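PDB 3GUE: UTP-glucose-1-phosphate uridylyltransferase 2 from Trypanosoma brucei, which probably catalyses the reversible transfer of a uridylyl group from UTP to alpha-D-glucose 1-phosphate, yielding UDP-glucose and diphosphate. Local coordinates for residues E49-V55 with K297-F301; E159-N163 with D193-L198; V446-V452 with P467-G473. All blocks are in the same frame, centred on the assembly; numbering follows the deposited sequence.

Contact 1. Residues E49-V55 with K297-F301; sequences EKSISPV and KHCFF. Unlike the reference sequence in segment 49-55: S53 (reference Phe). With UPG (uridine-5'-diphosphate-glucose), chain C; SO4 (sulfate ion), chain G.
The imidazole of H298 meets E49 OE2 at one edge and water 1 at another, both in its plane, while CG of the adjacent K297 lies over one face, offset toward the rim; the ring of H258 also stacks on it. The F300 ring takes the V55 carbonyl at its edge, with V55 O 3.1 Å from F300 CE2, and C299 SG sits above one face near the rim. F300 opens strand 300-309 in the central mixed sheet of a GT-A nucleotidyltransferase fold, and H298 lies in the loop just before it. Segment 49-55 supplies a short, weakly bonded edge strand to a small antiparallel sheet with 257-262 and 275-280. In a His-carboxylate hydrogen bond, E49 OE2 accepts from H298 NE2 at 2.6 Å through its syn lone pair, carboxylate and ring planes 67° apart. K297 NZ forms a salt bridge to E49 OE2 at 2.9 Å, arriving on the anti side and 28° out of the carboxylate plane. With CG anti to the backbone N (chi1 -170°) and a bend at chi2, E49 reaches both donors; R279 pairs with OE1, so an ionised carboxylate is likely. K297 also bonds a sulfate ion. F301 CE2 approaches O4' of the UDP-glucose at 3.5 Å. Water 1 bridges the segments, accepting from V55 N and hydrogen-bonded to H298 ND1; water 2 donates to V55 O and K297 O, each at 2.6 Å.

Contact 2. Residues E159-N163 with D193-L198; sequences ELMQN and DVYTVL. With UPG (uridine-5'-diphosphate-glucose), chain C.
L160 CG packs 3.6 Å from V197 CG1, the two side chains overlapping head to tail, and L160 CD1 meets L198 CD2 at 3.8 Å, with L198 lying across it. This buried apolar part seats helix 194-201 against strand 159-161, an outermost strand of the central mixed sheet; M131 of the adjacent strand 128-132 and L80 of 77-83, one strand further in, adjoin it. V197 CG1 also comes within 3.3 Å of M161 O. The loose side is that of M161, whose side chain points away from the helix and is exposed. At the nucleotide end the contact turns polar: D193 OD2 accepts two bonds. N163 N meets it at 3.0 Å, nearly along the C-O axis, and Q162 NE2 at 3.1 Å from the anti side, 15° out of the carboxylate plane. Q162 CG sits between the backbone N and the carbonyl carbon (chi1 72°), and the chain then extends to the nucleotide. Q162 OE1 accepts from uracil N3 of UDP-glucose at 2.7 Å, while NE2 makes a weak bond to O4. D193, with a weak bond from NE2 to G190 O, probably sets the amide so that OE1 faces N3-H, consistent with recognition of uracil.

Contact 3. Residues V446-V452 with P467-G473; sequences VEFGADV and PLIIGSG. Unlike the reference sequence in segment 467-473: S472 (reference Asn).
A450 O accepts a hydrogen bond from G473 N at 2.7 Å, and the same oxygen receives a CA-H...O contact from S472 CA at 3.0 Å. S472, an asparagine in the reference sequence, adds its hydroxyl: A450 N donates to S472 OG over 3.0 Å, and the first torsion, OG anti to the carbonyl carbon (chi1 -59°), turns the oxygen toward that N-H. Side chain and main chain thus grip both polar atoms of A450. N-terminal to A450 and S472 the segments run as a parallel pair, their short axes 19° apart. E447 bonds to the two residues flanking I469: its N donates to L468 O at 2.8 Å, and its O accepts from I470 N at 2.8 Å in an almost straight bond (N-H...O 171°). G449 N continues the ladder to I470 O at 3.1 Å. Parallel strands repeated along the C-terminal part, here 22 residues apart in register, fit the left-handed beta-helix that closes eukaryotic UDP-glucose pyrophosphorylases, with 446-448 and 468-470 on adjacent coils. V446, F448, L468 and I470 share one face of this ladder. V446 CG2 lies beside L468 CD2 at 4.0 Å, and I470 CB stands by the F448 ring. I460 of strand 458-462 touches V446, F448 and L468, and L426 of helix 420-427 touches V446 and F448. V452 CG2 packs on I470 CG2. On the opposite face are E447 and I469. The extended E447 side chain runs alongside P467, bringing OE2 to 3.4 Å from P467 CB. Past the ladder, water 3 donates to D451 O and, weakly, to G473 O.

Contacts 1 and 2 belong to the catalytic GT-A fold and share its central mixed sheet: contact 2 uses the edge strand 159-161, contact 1 the inner strand 300-309. Along the chain contact 2 is nested within the loop that contact 1 closes. Their centres are about 30 Å apart and their nearest atoms about 14 Å, yet from separate parts of the catalytic domain they address the two ends of one bound UDP-glucose, contact 1 the sugar and contact 2 the uracil. Contact 3 follows in series, its centre about 41 Å from that of contact 1 and 44 Å from that of contact 2; it belongs to the distant C-terminal parallel-stranded domain and touches no ligand.

Contact 1. Residues E49-V55 with K297-F301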
loop_
_atom_site.group_PDB
_atom_site.type_symbol
_atom_site.label_atom_id
_atom_site.label_comp_id
_atom_site.label_asym_id
_atom_site.label_seq_id
_atom_site.Cartn_x
_atom_site.Cartn_y
_atom_site.Cartn_z
ATOM N N GLU A 49 9.126 5.393 20.116
ATOM C CA GLU A 49 7.902 5.330 20.934
ATOM C C GLU A 49 7.792 6.509 21.873
ATOM O O GLU A 49 6.698 7.015 22.118
ATOM C CB GLU A 49 7.822 4.012 21.725
ATOM C CG GLU A 49 6.459 3.745 22.411
ATOM C CD GLU A 49 5.348 3.475 21.411
ATOM O OE1 GLU A 49 5.669 3.117 20.259
ATOM O OE2 GLU A 49 4.160 3.619 21.776
ATOM N N LYS A 50 8.934 6.958 22.377
ATOM C CA LYS A 50 8.963 8.005 23.384
ATOM C C LYS A 50 8.712 9.425 22.826
ATOM O O LYS A 50 8.567 10.403 23.607
ATOM C CB LYS A 50 10.246 7.901 24.201
ATOM C CG LYS A 50 10.186 6.761 25.219
ATOM C CD LYS A 50 11.284 6.855 26.272
ATOM C CE LYS A 50 11.343 5.593 27.128
ATOM N NZ LYS A 50 12.528 5.586 28.089
ATOM N N SER A 51 8.587 9.502 21.494
ATOM C CA SER A 51 8.364 10.763 20.765
ATOM C C SER A 51 6.891 10.998 20.450
ATOM O O SER A 51 6.500 12.069 19.954
ATOM C CB SER A 51 9.199 10.800 19.465
ATOM O OG SER A 51 8.658 9.939 18.468
ATOM N N ILE A 52 6.075 9.988 20.732
ATOM C CA ILE A 52 4.675 10.030 20.368
ATOM C C ILE A 52 3.775 9.520 21.480
ATOM O O ILE A 52 4.224 8.856 22.431
ATOM C CB ILE A 52 4.398 9.219 19.080
ATOM C CG1 ILE A 52 4.997 7.811 19.204
ATOM C CG2 ILE A 52 4.922 9.987 17.859
ATOM C CD1 ILE A 52 4.378 6.794 18.303
ATOM N N SER A 53 2.502 9.848 21.330
ATOM C CA SER A 53 1.444 9.462 22.244
ATOM C C SER A 53 0.400 8.731 21.412
ATOM O O SER A 53 0.242 9.042 20.230
ATOM C CB SER A 53 0.822 10.706 22.851
ATOM O OG SER A 53 1.746 11.295 23.737
ATOM N N PRO A 54 -0.303 7.750 22.006
ATOM C CA PRO A 54 -1.358 7.057 21.257
ATOM C C PRO A 54 -2.613 7.909 20.966
ATOM O O PRO A 54 -2.990 8.763 21.759
ATOM C CB PRO A 54 -1.703 5.863 22.152
ATOM C CG PRO A 54 -1.312 6.298 23.523
ATOM C CD PRO A 54 -0.142 7.207 23.370
ATOM N N VAL A 55 -3.220 7.670 19.815
ATOM C CA VAL A 55 -4.542 8.203 19.489
ATOM C C VAL A 55 -5.627 7.311 20.116
ATOM O O VAL A 55 -5.863 6.180 19.664
ATOM C CB VAL A 55 -4.763 8.296 17.956
ATOM C CG1 VAL A 55 -6.171 8.820 17.649
ATOM C CG2 VAL A 55 -3.725 9.162 17.308
ATOM N N LYS A 297 -2.868 -0.430 22.006
ATOM C CA LYS A 297 -2.307 0.911 22.201
ATOM C C LYS A 297 -2.388 1.772 20.933
ATOM O O LYS A 297 -2.859 2.921 20.962
ATOM C CB LYS A 297 -0.853 0.804 22.678
ATOM C CG LYS A 297 -0.311 2.067 23.322
ATOM C CD LYS A 297 1.200 2.086 23.292
ATOM C CE LYS A 297 1.739 3.183 24.191
ATOM N NZ LYS A 297 3.205 3.033 24.447
ATOM N N HIS A 298 -1.904 1.207 19.822
ATOM C CA HIS A 298 -1.909 1.867 18.539
ATOM C C HIS A 298 -2.935 1.153 17.654
ATOM O O HIS A 298 -2.585 0.331 16.811
ATOM C CB HIS A 298 -0.497 1.845 17.943
ATOM C CG HIS A 298 0.512 2.539 18.804
ATOM N ND1 HIS A 298 0.471 3.895 19.054
ATOM C CD2 HIS A 298 1.558 2.059 19.512
ATOM C CE1 HIS A 298 1.483 4.226 19.832
ATOM N NE2 HIS A 298 2.150 3.128 20.137
ATOM N N CYS A 299 -4.202 1.499 17.901
ATOM C CA CYS A 299 -5.402 0.816 17.406
ATOM C C CYS A 299 -6.031 1.388 16.149
ATOM O O CYS A 299 -7.008 0.826 15.625
ATOM C CB CYS A 299 -6.477 0.820 18.510
ATOM S SG CYS A 299 -6.868 2.441 19.205
ATOM N N PHE A 300 -5.499 2.511 15.675
ATOM C CA PHE A 300 -6.001 3.127 14.447
ATOM C C PHE A 300 -5.008 2.984 13.287
ATOM O O PHE A 300 -3.962 3.635 13.241
ATOM C CB PHE A 300 -6.421 4.576 14.691
ATOM C CG PHE A 300 -7.518 4.719 15.706
ATOM C CD1 PHE A 300 -8.768 4.143 15.491
ATOM C CD2 PHE A 300 -7.295 5.406 16.889
ATOM C CE1 PHE A 300 -9.772 4.255 16.439
ATOM C CE2 PHE A 300 -8.321 5.560 17.848
ATOM C CZ PHE A 300 -9.554 4.977 17.622
ATOM N N PHE A 301 -5.355 2.097 12.356
ATOM C CA PHE A 301 -4.437 1.667 11.295
ATOM C C PHE A 301 -4.846 2.312 9.976
ATOM O O PHE A 301 -5.976 2.172 9.545
ATOM C CB PHE A 301 -4.471 0.123 11.174
ATOM C CG PHE A 301 -3.212 -0.489 10.603
ATOM C CD1 PHE A 301 -2.055 -0.611 11.378
ATOM C CD2 PHE A 301 -3.194 -0.983 9.309
ATOM C CE1 PHE A 301 -0.915 -1.190 10.848
ATOM C CE2 PHE A 301 -2.050 -1.561 8.779
ATOM C CZ PHE A 301 -0.917 -1.676 9.538
HETATM N N1 UPG C . 3.545 2.156 -4.372
HETATM C C2 UPG C . 3.730 3.114 -5.389
HETATM N N3 UPG C . 4.953 3.758 -5.438
HETATM C C4 UPG C . 5.973 3.509 -4.551
HETATM C C5 UPG C . 5.791 2.574 -3.525
HETATM C C6 UPG C . 4.582 1.894 -3.422
HETATM O O2 UPG C . 2.888 3.396 -6.255
HETATM O O4 UPG C . 7.031 4.136 -4.702
HETATM C C1C UPG C . 2.237 1.432 -4.269
HETATM C C2C UPG C . 2.207 -0.091 -4.111
HETATM O O2C UPG C . 2.355 -0.740 -5.382
HETATM C C3C UPG C . 0.790 -0.270 -3.571
HETATM C C4C UPG C . 0.641 0.925 -2.642
HETATM O O4C UPG C . 1.611 1.919 -3.069
HETATM O O3C UPG C . -0.138 -0.117 -4.644
HETATM C C5C UPG C . 0.972 0.550 -1.161
HETATM O O5C UPG C . 2.320 0.232 -0.942
HETATM P PA UPG C . 2.740 -0.986 0.030
HETATM O O1A UPG C . 1.877 -2.126 -0.391
HETATM O O2A UPG C . 4.195 -1.162 0.087
HETATM O O3A UPG C . 2.175 -0.459 1.484
HETATM P PB UPG C . 2.971 0.430 2.590
HETATM O O1B UPG C . 3.509 1.624 1.916
HETATM O O2B UPG C . 3.876 -0.426 3.420
HETATM O O3B UPG C . 1.736 0.767 3.558
HETATM C "C1'" UPG C . 0.640 1.611 3.045
HETATM C "C2'" UPG C . 0.531 2.855 3.914
HETATM C "C3'" UPG C . 0.305 2.396 5.349
HETATM C "C4'" UPG C . -1.003 1.591 5.414
HETATM C "C5'" UPG C . -0.943 0.389 4.437
HETATM C "C6'" UPG C . -2.311 -0.216 4.256
HETATM O "O2'" UPG C . 1.733 3.645 3.849
HETATM O "O3'" UPG C . 0.300 3.527 6.203
HETATM O "O4'" UPG C . -1.241 1.128 6.734
HETATM O "O5'" UPG C . -0.535 0.778 3.097
HETATM O "O6'" UPG C . -2.177 -1.515 3.677
HETATM S S SO4 G . 3.972 -1.059 25.210
HETATM O O1 SO4 G . 5.218 -1.513 25.844
HETATM O O2 SO4 G . 2.963 -0.825 26.247
HETATM O O3 SO4 G . 4.231 0.178 24.469
HETATM O O4 SO4 G . 3.541 -2.079 24.257
HETATM O O HOH W 1 -1.476 5.620 18.316
HETATM O O HOH W 2 -3.775 4.701 19.230
#

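Contact 2. Residues E159-N163 with D193-L198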
loop_
_atom_site.group_PDB
_atom_site.type_symbol
_atom_site.label_atom_id
_atom_site.label_comp_id
_atom_site.label_asym_id
_atom_site.label_seq_id
_atom_site.Cartn_x
_atom_site.Cartn_y
_atom_site.Cartn_z
ATOM N N GLU A 159 -2.293 6.802 -17.251
ATOM C CA GLU A 159 -1.026 6.674 -16.565
ATOM C C GLU A 159 -0.586 7.954 -15.884
ATOM O O GLU A 159 -0.676 9.040 -16.473
ATOM C CB GLU A 159 0.092 6.179 -17.490
ATOM C CG GLU A 159 1.322 5.734 -16.693
ATOM C CD GLU A 159 2.346 4.992 -17.551
ATOM O OE1 GLU A 159 2.803 5.552 -18.547
ATOM O OE2 GLU A 159 2.700 3.856 -17.191
ATOM N N LEU A 160 -0.092 7.790 -14.659
ATOM C CA LEU A 160 0.664 8.823 -13.951
ATOM C C LEU A 160 2.005 8.188 -13.634
ATOM O O LEU A 160 2.104 7.336 -12.749
ATOM C CB LEU A 160 -0.063 9.276 -12.671
ATOM C CG LEU A 160 0.514 10.481 -11.907
ATOM C CD1 LEU A 160 0.219 11.842 -12.570
ATOM C CD2 LEU A 160 0.029 10.474 -10.504
ATOM N N MET A 161 3.035 8.572 -14.378
ATOM C CA MET A 161 4.352 7.996 -14.187
ATOM C C MET A 161 5.063 8.725 -13.054
ATOM O O MET A 161 5.255 9.931 -13.096
ATOM C CB MET A 161 5.203 8.043 -15.483
ATOM C CG MET A 161 6.544 7.289 -15.336
ATOM S SD MET A 161 6.342 5.485 -15.376
ATOM C CE MET A 161 5.875 5.234 -17.063
ATOM N N GLN A 162 5.424 7.977 -12.027
ATOM C CA GLN A 162 6.135 8.557 -10.925
ATOM C C GLN A 162 7.632 8.600 -11.246
ATOM O O GLN A 162 8.076 8.217 -12.335
ATOM C CB GLN A 162 5.823 7.819 -9.612
ATOM C CG GLN A 162 6.424 6.416 -9.460
ATOM C CD GLN A 162 6.176 5.871 -8.060
ATOM O OE1 GLN A 162 5.509 4.854 -7.885
ATOM N NE2 GLN A 162 6.657 6.586 -7.061
ATOM N N ASN A 163 8.390 9.123 -10.305
ATOM C CA ASN A 163 9.819 9.243 -10.421
ATOM C C ASN A 163 10.519 7.956 -9.994
ATOM O O ASN A 163 9.879 6.993 -9.556
ATOM C CB ASN A 163 10.280 10.397 -9.535
ATOM C CG ASN A 163 9.569 11.704 -9.864
ATOM O OD1 ASN A 163 9.007 12.363 -8.980
ATOM N ND2 ASN A 163 9.594 12.083 -11.133
ATOM N N ASP A 193 5.373 10.101 -3.224
ATOM C CA ASP A 193 5.842 10.711 -4.474
ATOM C C ASP A 193 4.673 11.290 -5.268
ATOM O O ASP A 193 4.848 12.186 -6.075
ATOM C CB ASP A 193 6.574 9.642 -5.310
ATOM C CG ASP A 193 7.456 10.210 -6.428
ATOM O OD1 ASP A 193 8.049 11.302 -6.289
ATOM O OD2 ASP A 193 7.623 9.508 -7.450
ATOM N N VAL A 194 3.469 10.778 -5.019
ATOM C CA VAL A 194 2.277 11.212 -5.754
ATOM C C VAL A 194 2.042 12.732 -5.871
ATOM O O VAL A 194 1.618 13.222 -6.914
ATOM C CB VAL A 194 0.993 10.506 -5.211
ATOM C CG1 VAL A 194 0.658 10.969 -3.761
ATOM C CG2 VAL A 194 -0.172 10.738 -6.178
ATOM N N TYR A 195 2.341 13.477 -4.808
ATOM C CA TYR A 195 1.994 14.894 -4.766
ATOM C C TYR A 195 2.869 15.691 -5.747
ATOM O O TYR A 195 2.345 16.427 -6.599
ATOM C CB TYR A 195 2.060 15.450 -3.335
ATOM C CG TYR A 195 1.228 14.682 -2.308
ATOM C CD1 TYR A 195 -0.184 14.655 -2.368
ATOM C CD2 TYR A 195 1.850 13.979 -1.275
ATOM C CE1 TYR A 195 -0.942 13.941 -1.419
ATOM C CE2 TYR A 195 1.102 13.278 -0.321
ATOM C CZ TYR A 195 -0.296 13.256 -0.401
ATOM O OH TYR A 195 -1.022 12.560 0.562
ATOM N N THR A 196 4.178 15.502 -5.651
ATOM C CA THR A 196 5.153 16.100 -6.600
ATOM C C THR A 196 4.972 15.636 -8.049
ATOM O O THR A 196 5.058 16.439 -8.978
ATOM C CB THR A 196 6.616 15.907 -6.127
ATOM O OG1 THR A 196 7.518 16.632 -6.983
ATOM C CG2 THR A 196 7.007 14.455 -6.101
ATOM N N VAL A 197 4.649 14.368 -8.235
ATOM C CA VAL A 197 4.359 13.845 -9.573
ATOM C C VAL A 197 3.127 14.515 -10.189
ATOM O O VAL A 197 3.176 14.954 -11.358
ATOM C CB VAL A 197 4.208 12.324 -9.551
ATOM C CG1 VAL A 197 3.653 11.821 -10.882
ATOM C CG2 VAL A 197 5.573 11.669 -9.212
ATOM N N LEU A 198 2.041 14.590 -9.417
ATOM C CA LEU A 198 0.827 15.311 -9.835
ATOM C C LEU A 198 1.130 16.774 -10.207
ATOM O O LEU A 198 0.628 17.287 -11.212
ATOM C CB LEU A 198 -0.272 15.233 -8.751
ATOM C CG LEU A 198 -1.171 13.994 -8.715
ATOM C CD1 LEU A 198 -2.171 14.079 -7.515
ATOM C CD2 LEU A 198 -1.884 13.773 -10.048
HETATM N N1 UPG C . 3.545 2.156 -4.372
HETATM C C2 UPG C . 3.730 3.114 -5.389
HETATM N N3 UPG C . 4.953 3.758 -5.438
HETATM C C4 UPG C . 5.973 3.509 -4.551
HETATM C C5 UPG C . 5.791 2.574 -3.525
HETATM C C6 UPG C . 4.582 1.894 -3.422
HETATM O O2 UPG C . 2.888 3.396 -6.255
HETATM O O4 UPG C . 7.031 4.136 -4.702
HETATM C C1C UPG C . 2.237 1.432 -4.269
HETATM C C2C UPG C . 2.207 -0.091 -4.111
HETATM O O2C UPG C . 2.355 -0.740 -5.382
HETATM C C3C UPG C . 0.790 -0.270 -3.571
HETATM C C4C UPG C . 0.641 0.925 -2.642
HETATM O O4C UPG C . 1.611 1.919 -3.069
HETATM O O3C UPG C . -0.138 -0.117 -4.644
HETATM C C5C UPG C . 0.972 0.550 -1.161
HETATM O O5C UPG C . 2.320 0.232 -0.942
HETATM P PA UPG C . 2.740 -0.986 0.030
HETATM O O1A UPG C . 1.877 -2.126 -0.391
HETATM O O2A UPG C . 4.195 -1.162 0.087
HETATM O O3A UPG C . 2.175 -0.459 1.484
HETATM P PB UPG C . 2.971 0.430 2.590
HETATM O O1B UPG C . 3.509 1.624 1.916
HETATM O O2B UPG C . 3.876 -0.426 3.420
HETATM O O3B UPG C . 1.736 0.767 3.558
HETATM C "C1'" UPG C . 0.640 1.611 3.045
HETATM C "C2'" UPG C . 0.531 2.855 3.914
HETATM C "C3'" UPG C . 0.305 2.396 5.349
HETATM C "C4'" UPG C . -1.003 1.591 5.414
HETATM C "C5'" UPG C . -0.943 0.389 4.437
HETATM C "C6'" UPG C . -2.311 -0.216 4.256
HETATM O "O2'" UPG C . 1.733 3.645 3.849
HETATM O "O3'" UPG C . 0.300 3.527 6.203
HETATM O "O4'" UPG C . -1.241 1.128 6.734
HETATM O "O5'" UPG C . -0.535 0.778 3.097
HETATM O "O6'" UPG C . -2.177 -1.515 3.677
#

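Contact 3. Residues V446-V452 with P467-G473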
loop_
_atom_site.group_PDB
_atom_site.type_symbol
_atom_site.label_atom_id
_atom_site.label_comp_id
_atom_site.label_asym_id
_atom_site.label_seq_id
_atom_site.Cartn_x
_atom_site.Cartn_y
_atom_site.Cartn_z
ATOM N N VAL A 446 5.173 -27.376 4.098
ATOM C CA VAL A 446 3.781 -27.820 4.226
ATOM C C VAL A 446 3.078 -27.550 2.912
ATOM O O VAL A 446 3.319 -26.528 2.253
ATOM C CB VAL A 446 3.040 -27.114 5.435
ATOM C CG1 VAL A 446 1.538 -27.265 5.380
ATOM C CG2 VAL A 446 3.574 -27.603 6.791
ATOM N N GLU A 447 2.214 -28.489 2.529
ATOM C CA GLU A 447 1.510 -28.445 1.247
ATOM C C GLU A 447 0.034 -28.859 1.401
ATOM O O GLU A 447 -0.262 -30.032 1.647
ATOM C CB GLU A 447 2.222 -29.336 0.227
ATOM C CG GLU A 447 3.609 -28.835 -0.252
ATOM C CD GLU A 447 4.247 -29.734 -1.295
ATOM O OE1 GLU A 447 3.533 -30.524 -1.966
ATOM O OE2 GLU A 447 5.483 -29.654 -1.455
ATOM N N PHE A 448 -0.872 -27.886 1.278
ATOM C CA PHE A 448 -2.317 -28.151 1.224
ATOM C C PHE A 448 -2.679 -28.852 -0.063
ATOM O O PHE A 448 -2.136 -28.531 -1.117
ATOM C CB PHE A 448 -3.143 -26.857 1.314
ATOM C CG PHE A 448 -3.118 -26.220 2.669
ATOM C CD1 PHE A 448 -3.851 -26.768 3.728
ATOM C CD2 PHE A 448 -2.351 -25.083 2.895
ATOM C CE1 PHE A 448 -3.820 -26.185 4.995
ATOM C CE2 PHE A 448 -2.309 -24.474 4.177
ATOM C CZ PHE A 448 -3.040 -25.028 5.221
ATOM N N GLY A 449 -3.585 -29.821 0.049
ATOM C CA GLY A 449 -4.266 -30.402 -1.090
ATOM C C GLY A 449 -5.626 -29.731 -1.199
ATOM O O GLY A 449 -5.796 -28.578 -0.781
ATOM N N ALA A 450 -6.596 -30.472 -1.729
ATOM C CA ALA A 450 -7.891 -29.919 -2.118
ATOM C C ALA A 450 -8.970 -29.994 -1.026
ATOM O O ALA A 450 -8.976 -30.898 -0.173
ATOM C CB ALA A 450 -8.379 -30.571 -3.440
ATOM N N ASP A 451 -9.849 -28.993 -1.057
ATOM C CA ASP A 451 -11.005 -28.849 -0.153
ATOM C C ASP A 451 -10.691 -29.070 1.337
ATOM O O ASP A 451 -11.490 -29.630 2.083
ATOM C CB ASP A 451 -12.179 -29.701 -0.658
ATOM C CG ASP A 451 -12.488 -29.441 -2.132
ATOM O OD1 ASP A 451 -13.467 -28.723 -2.436
ATOM O OD2 ASP A 451 -11.727 -29.933 -2.992
ATOM N N VAL A 452 -9.513 -28.627 1.753
ATOM C CA VAL A 452 -9.149 -28.561 3.169
ATOM C C VAL A 452 -9.894 -27.424 3.871
ATOM O O VAL A 452 -9.941 -26.309 3.388
ATOM C CB VAL A 452 -7.612 -28.440 3.344
ATOM C CG1 VAL A 452 -7.234 -28.193 4.790
ATOM C CG2 VAL A 452 -6.948 -29.722 2.853
ATOM N N PRO A 467 8.218 -32.503 2.499
ATOM C CA PRO A 467 7.003 -31.725 2.732
ATOM C C PRO A 467 5.885 -32.517 3.407
ATOM O O PRO A 467 5.652 -33.678 3.083
ATOM C CB PRO A 467 6.579 -31.302 1.323
ATOM C CG PRO A 467 7.858 -31.212 0.586
ATOM C CD PRO A 467 8.672 -32.383 1.098
ATOM N N LEU A 468 5.229 -31.872 4.361
ATOM C CA LEU A 468 4.004 -32.369 4.970
ATOM C C LEU A 468 2.799 -32.077 4.066
ATOM O O LEU A 468 2.419 -30.908 3.848
ATOM C CB LEU A 468 3.819 -31.716 6.348
ATOM C CG LEU A 468 2.559 -31.905 7.202
ATOM C CD1 LEU A 468 2.322 -33.389 7.491
ATOM C CD2 LEU A 468 2.711 -31.141 8.502
ATOM N N ILE A 469 2.200 -33.134 3.530
ATOM C CA ILE A 469 1.025 -32.942 2.684
ATOM C C ILE A 469 -0.204 -33.012 3.564
ATOM O O ILE A 469 -0.338 -33.917 4.393
ATOM C CB ILE A 469 0.934 -33.949 1.501
ATOM C CG1 ILE A 469 2.103 -33.760 0.540
ATOM C CG2 ILE A 469 -0.366 -33.751 0.714
ATOM C CD1 ILE A 469 2.453 -34.989 -0.166
ATOM N N ILE A 470 -1.080 -32.027 3.413
ATOM C CA ILE A 470 -2.363 -32.074 4.099
ATOM C C ILE A 470 -3.401 -32.669 3.135
ATOM O O ILE A 470 -3.815 -32.025 2.167
ATOM C CB ILE A 470 -2.799 -30.678 4.693
ATOM C CG1 ILE A 470 -1.676 -30.037 5.538
ATOM C CG2 ILE A 470 -4.107 -30.815 5.487
ATOM C CD1 ILE A 470 -1.172 -30.890 6.754
ATOM N N GLY A 471 -3.793 -33.907 3.405
ATOM C CA GLY A 471 -4.720 -34.656 2.544
ATOM C C GLY A 471 -5.943 -33.862 2.110
ATOM O O GLY A 471 -6.461 -33.024 2.857
ATOM N N SER A 472 -6.406 -34.121 0.897
ATOM C CA SER A 472 -7.621 -33.486 0.382
ATOM C C SER A 472 -8.857 -33.813 1.252
ATOM O O SER A 472 -9.057 -34.948 1.661
ATOM C CB SER A 472 -7.832 -33.867 -1.088
ATOM O OG SER A 472 -6.712 -33.470 -1.877
ATOM N N GLY A 473 -9.645 -32.796 1.585
ATOM C CA GLY A 473 -10.844 -32.984 2.404
ATOM C C GLY A 473 -10.589 -32.979 3.905
ATOM O O GLY A 473 -11.529 -33.081 4.690
HETATM O O HOH W 3 -13.088 -30.259 4.117
#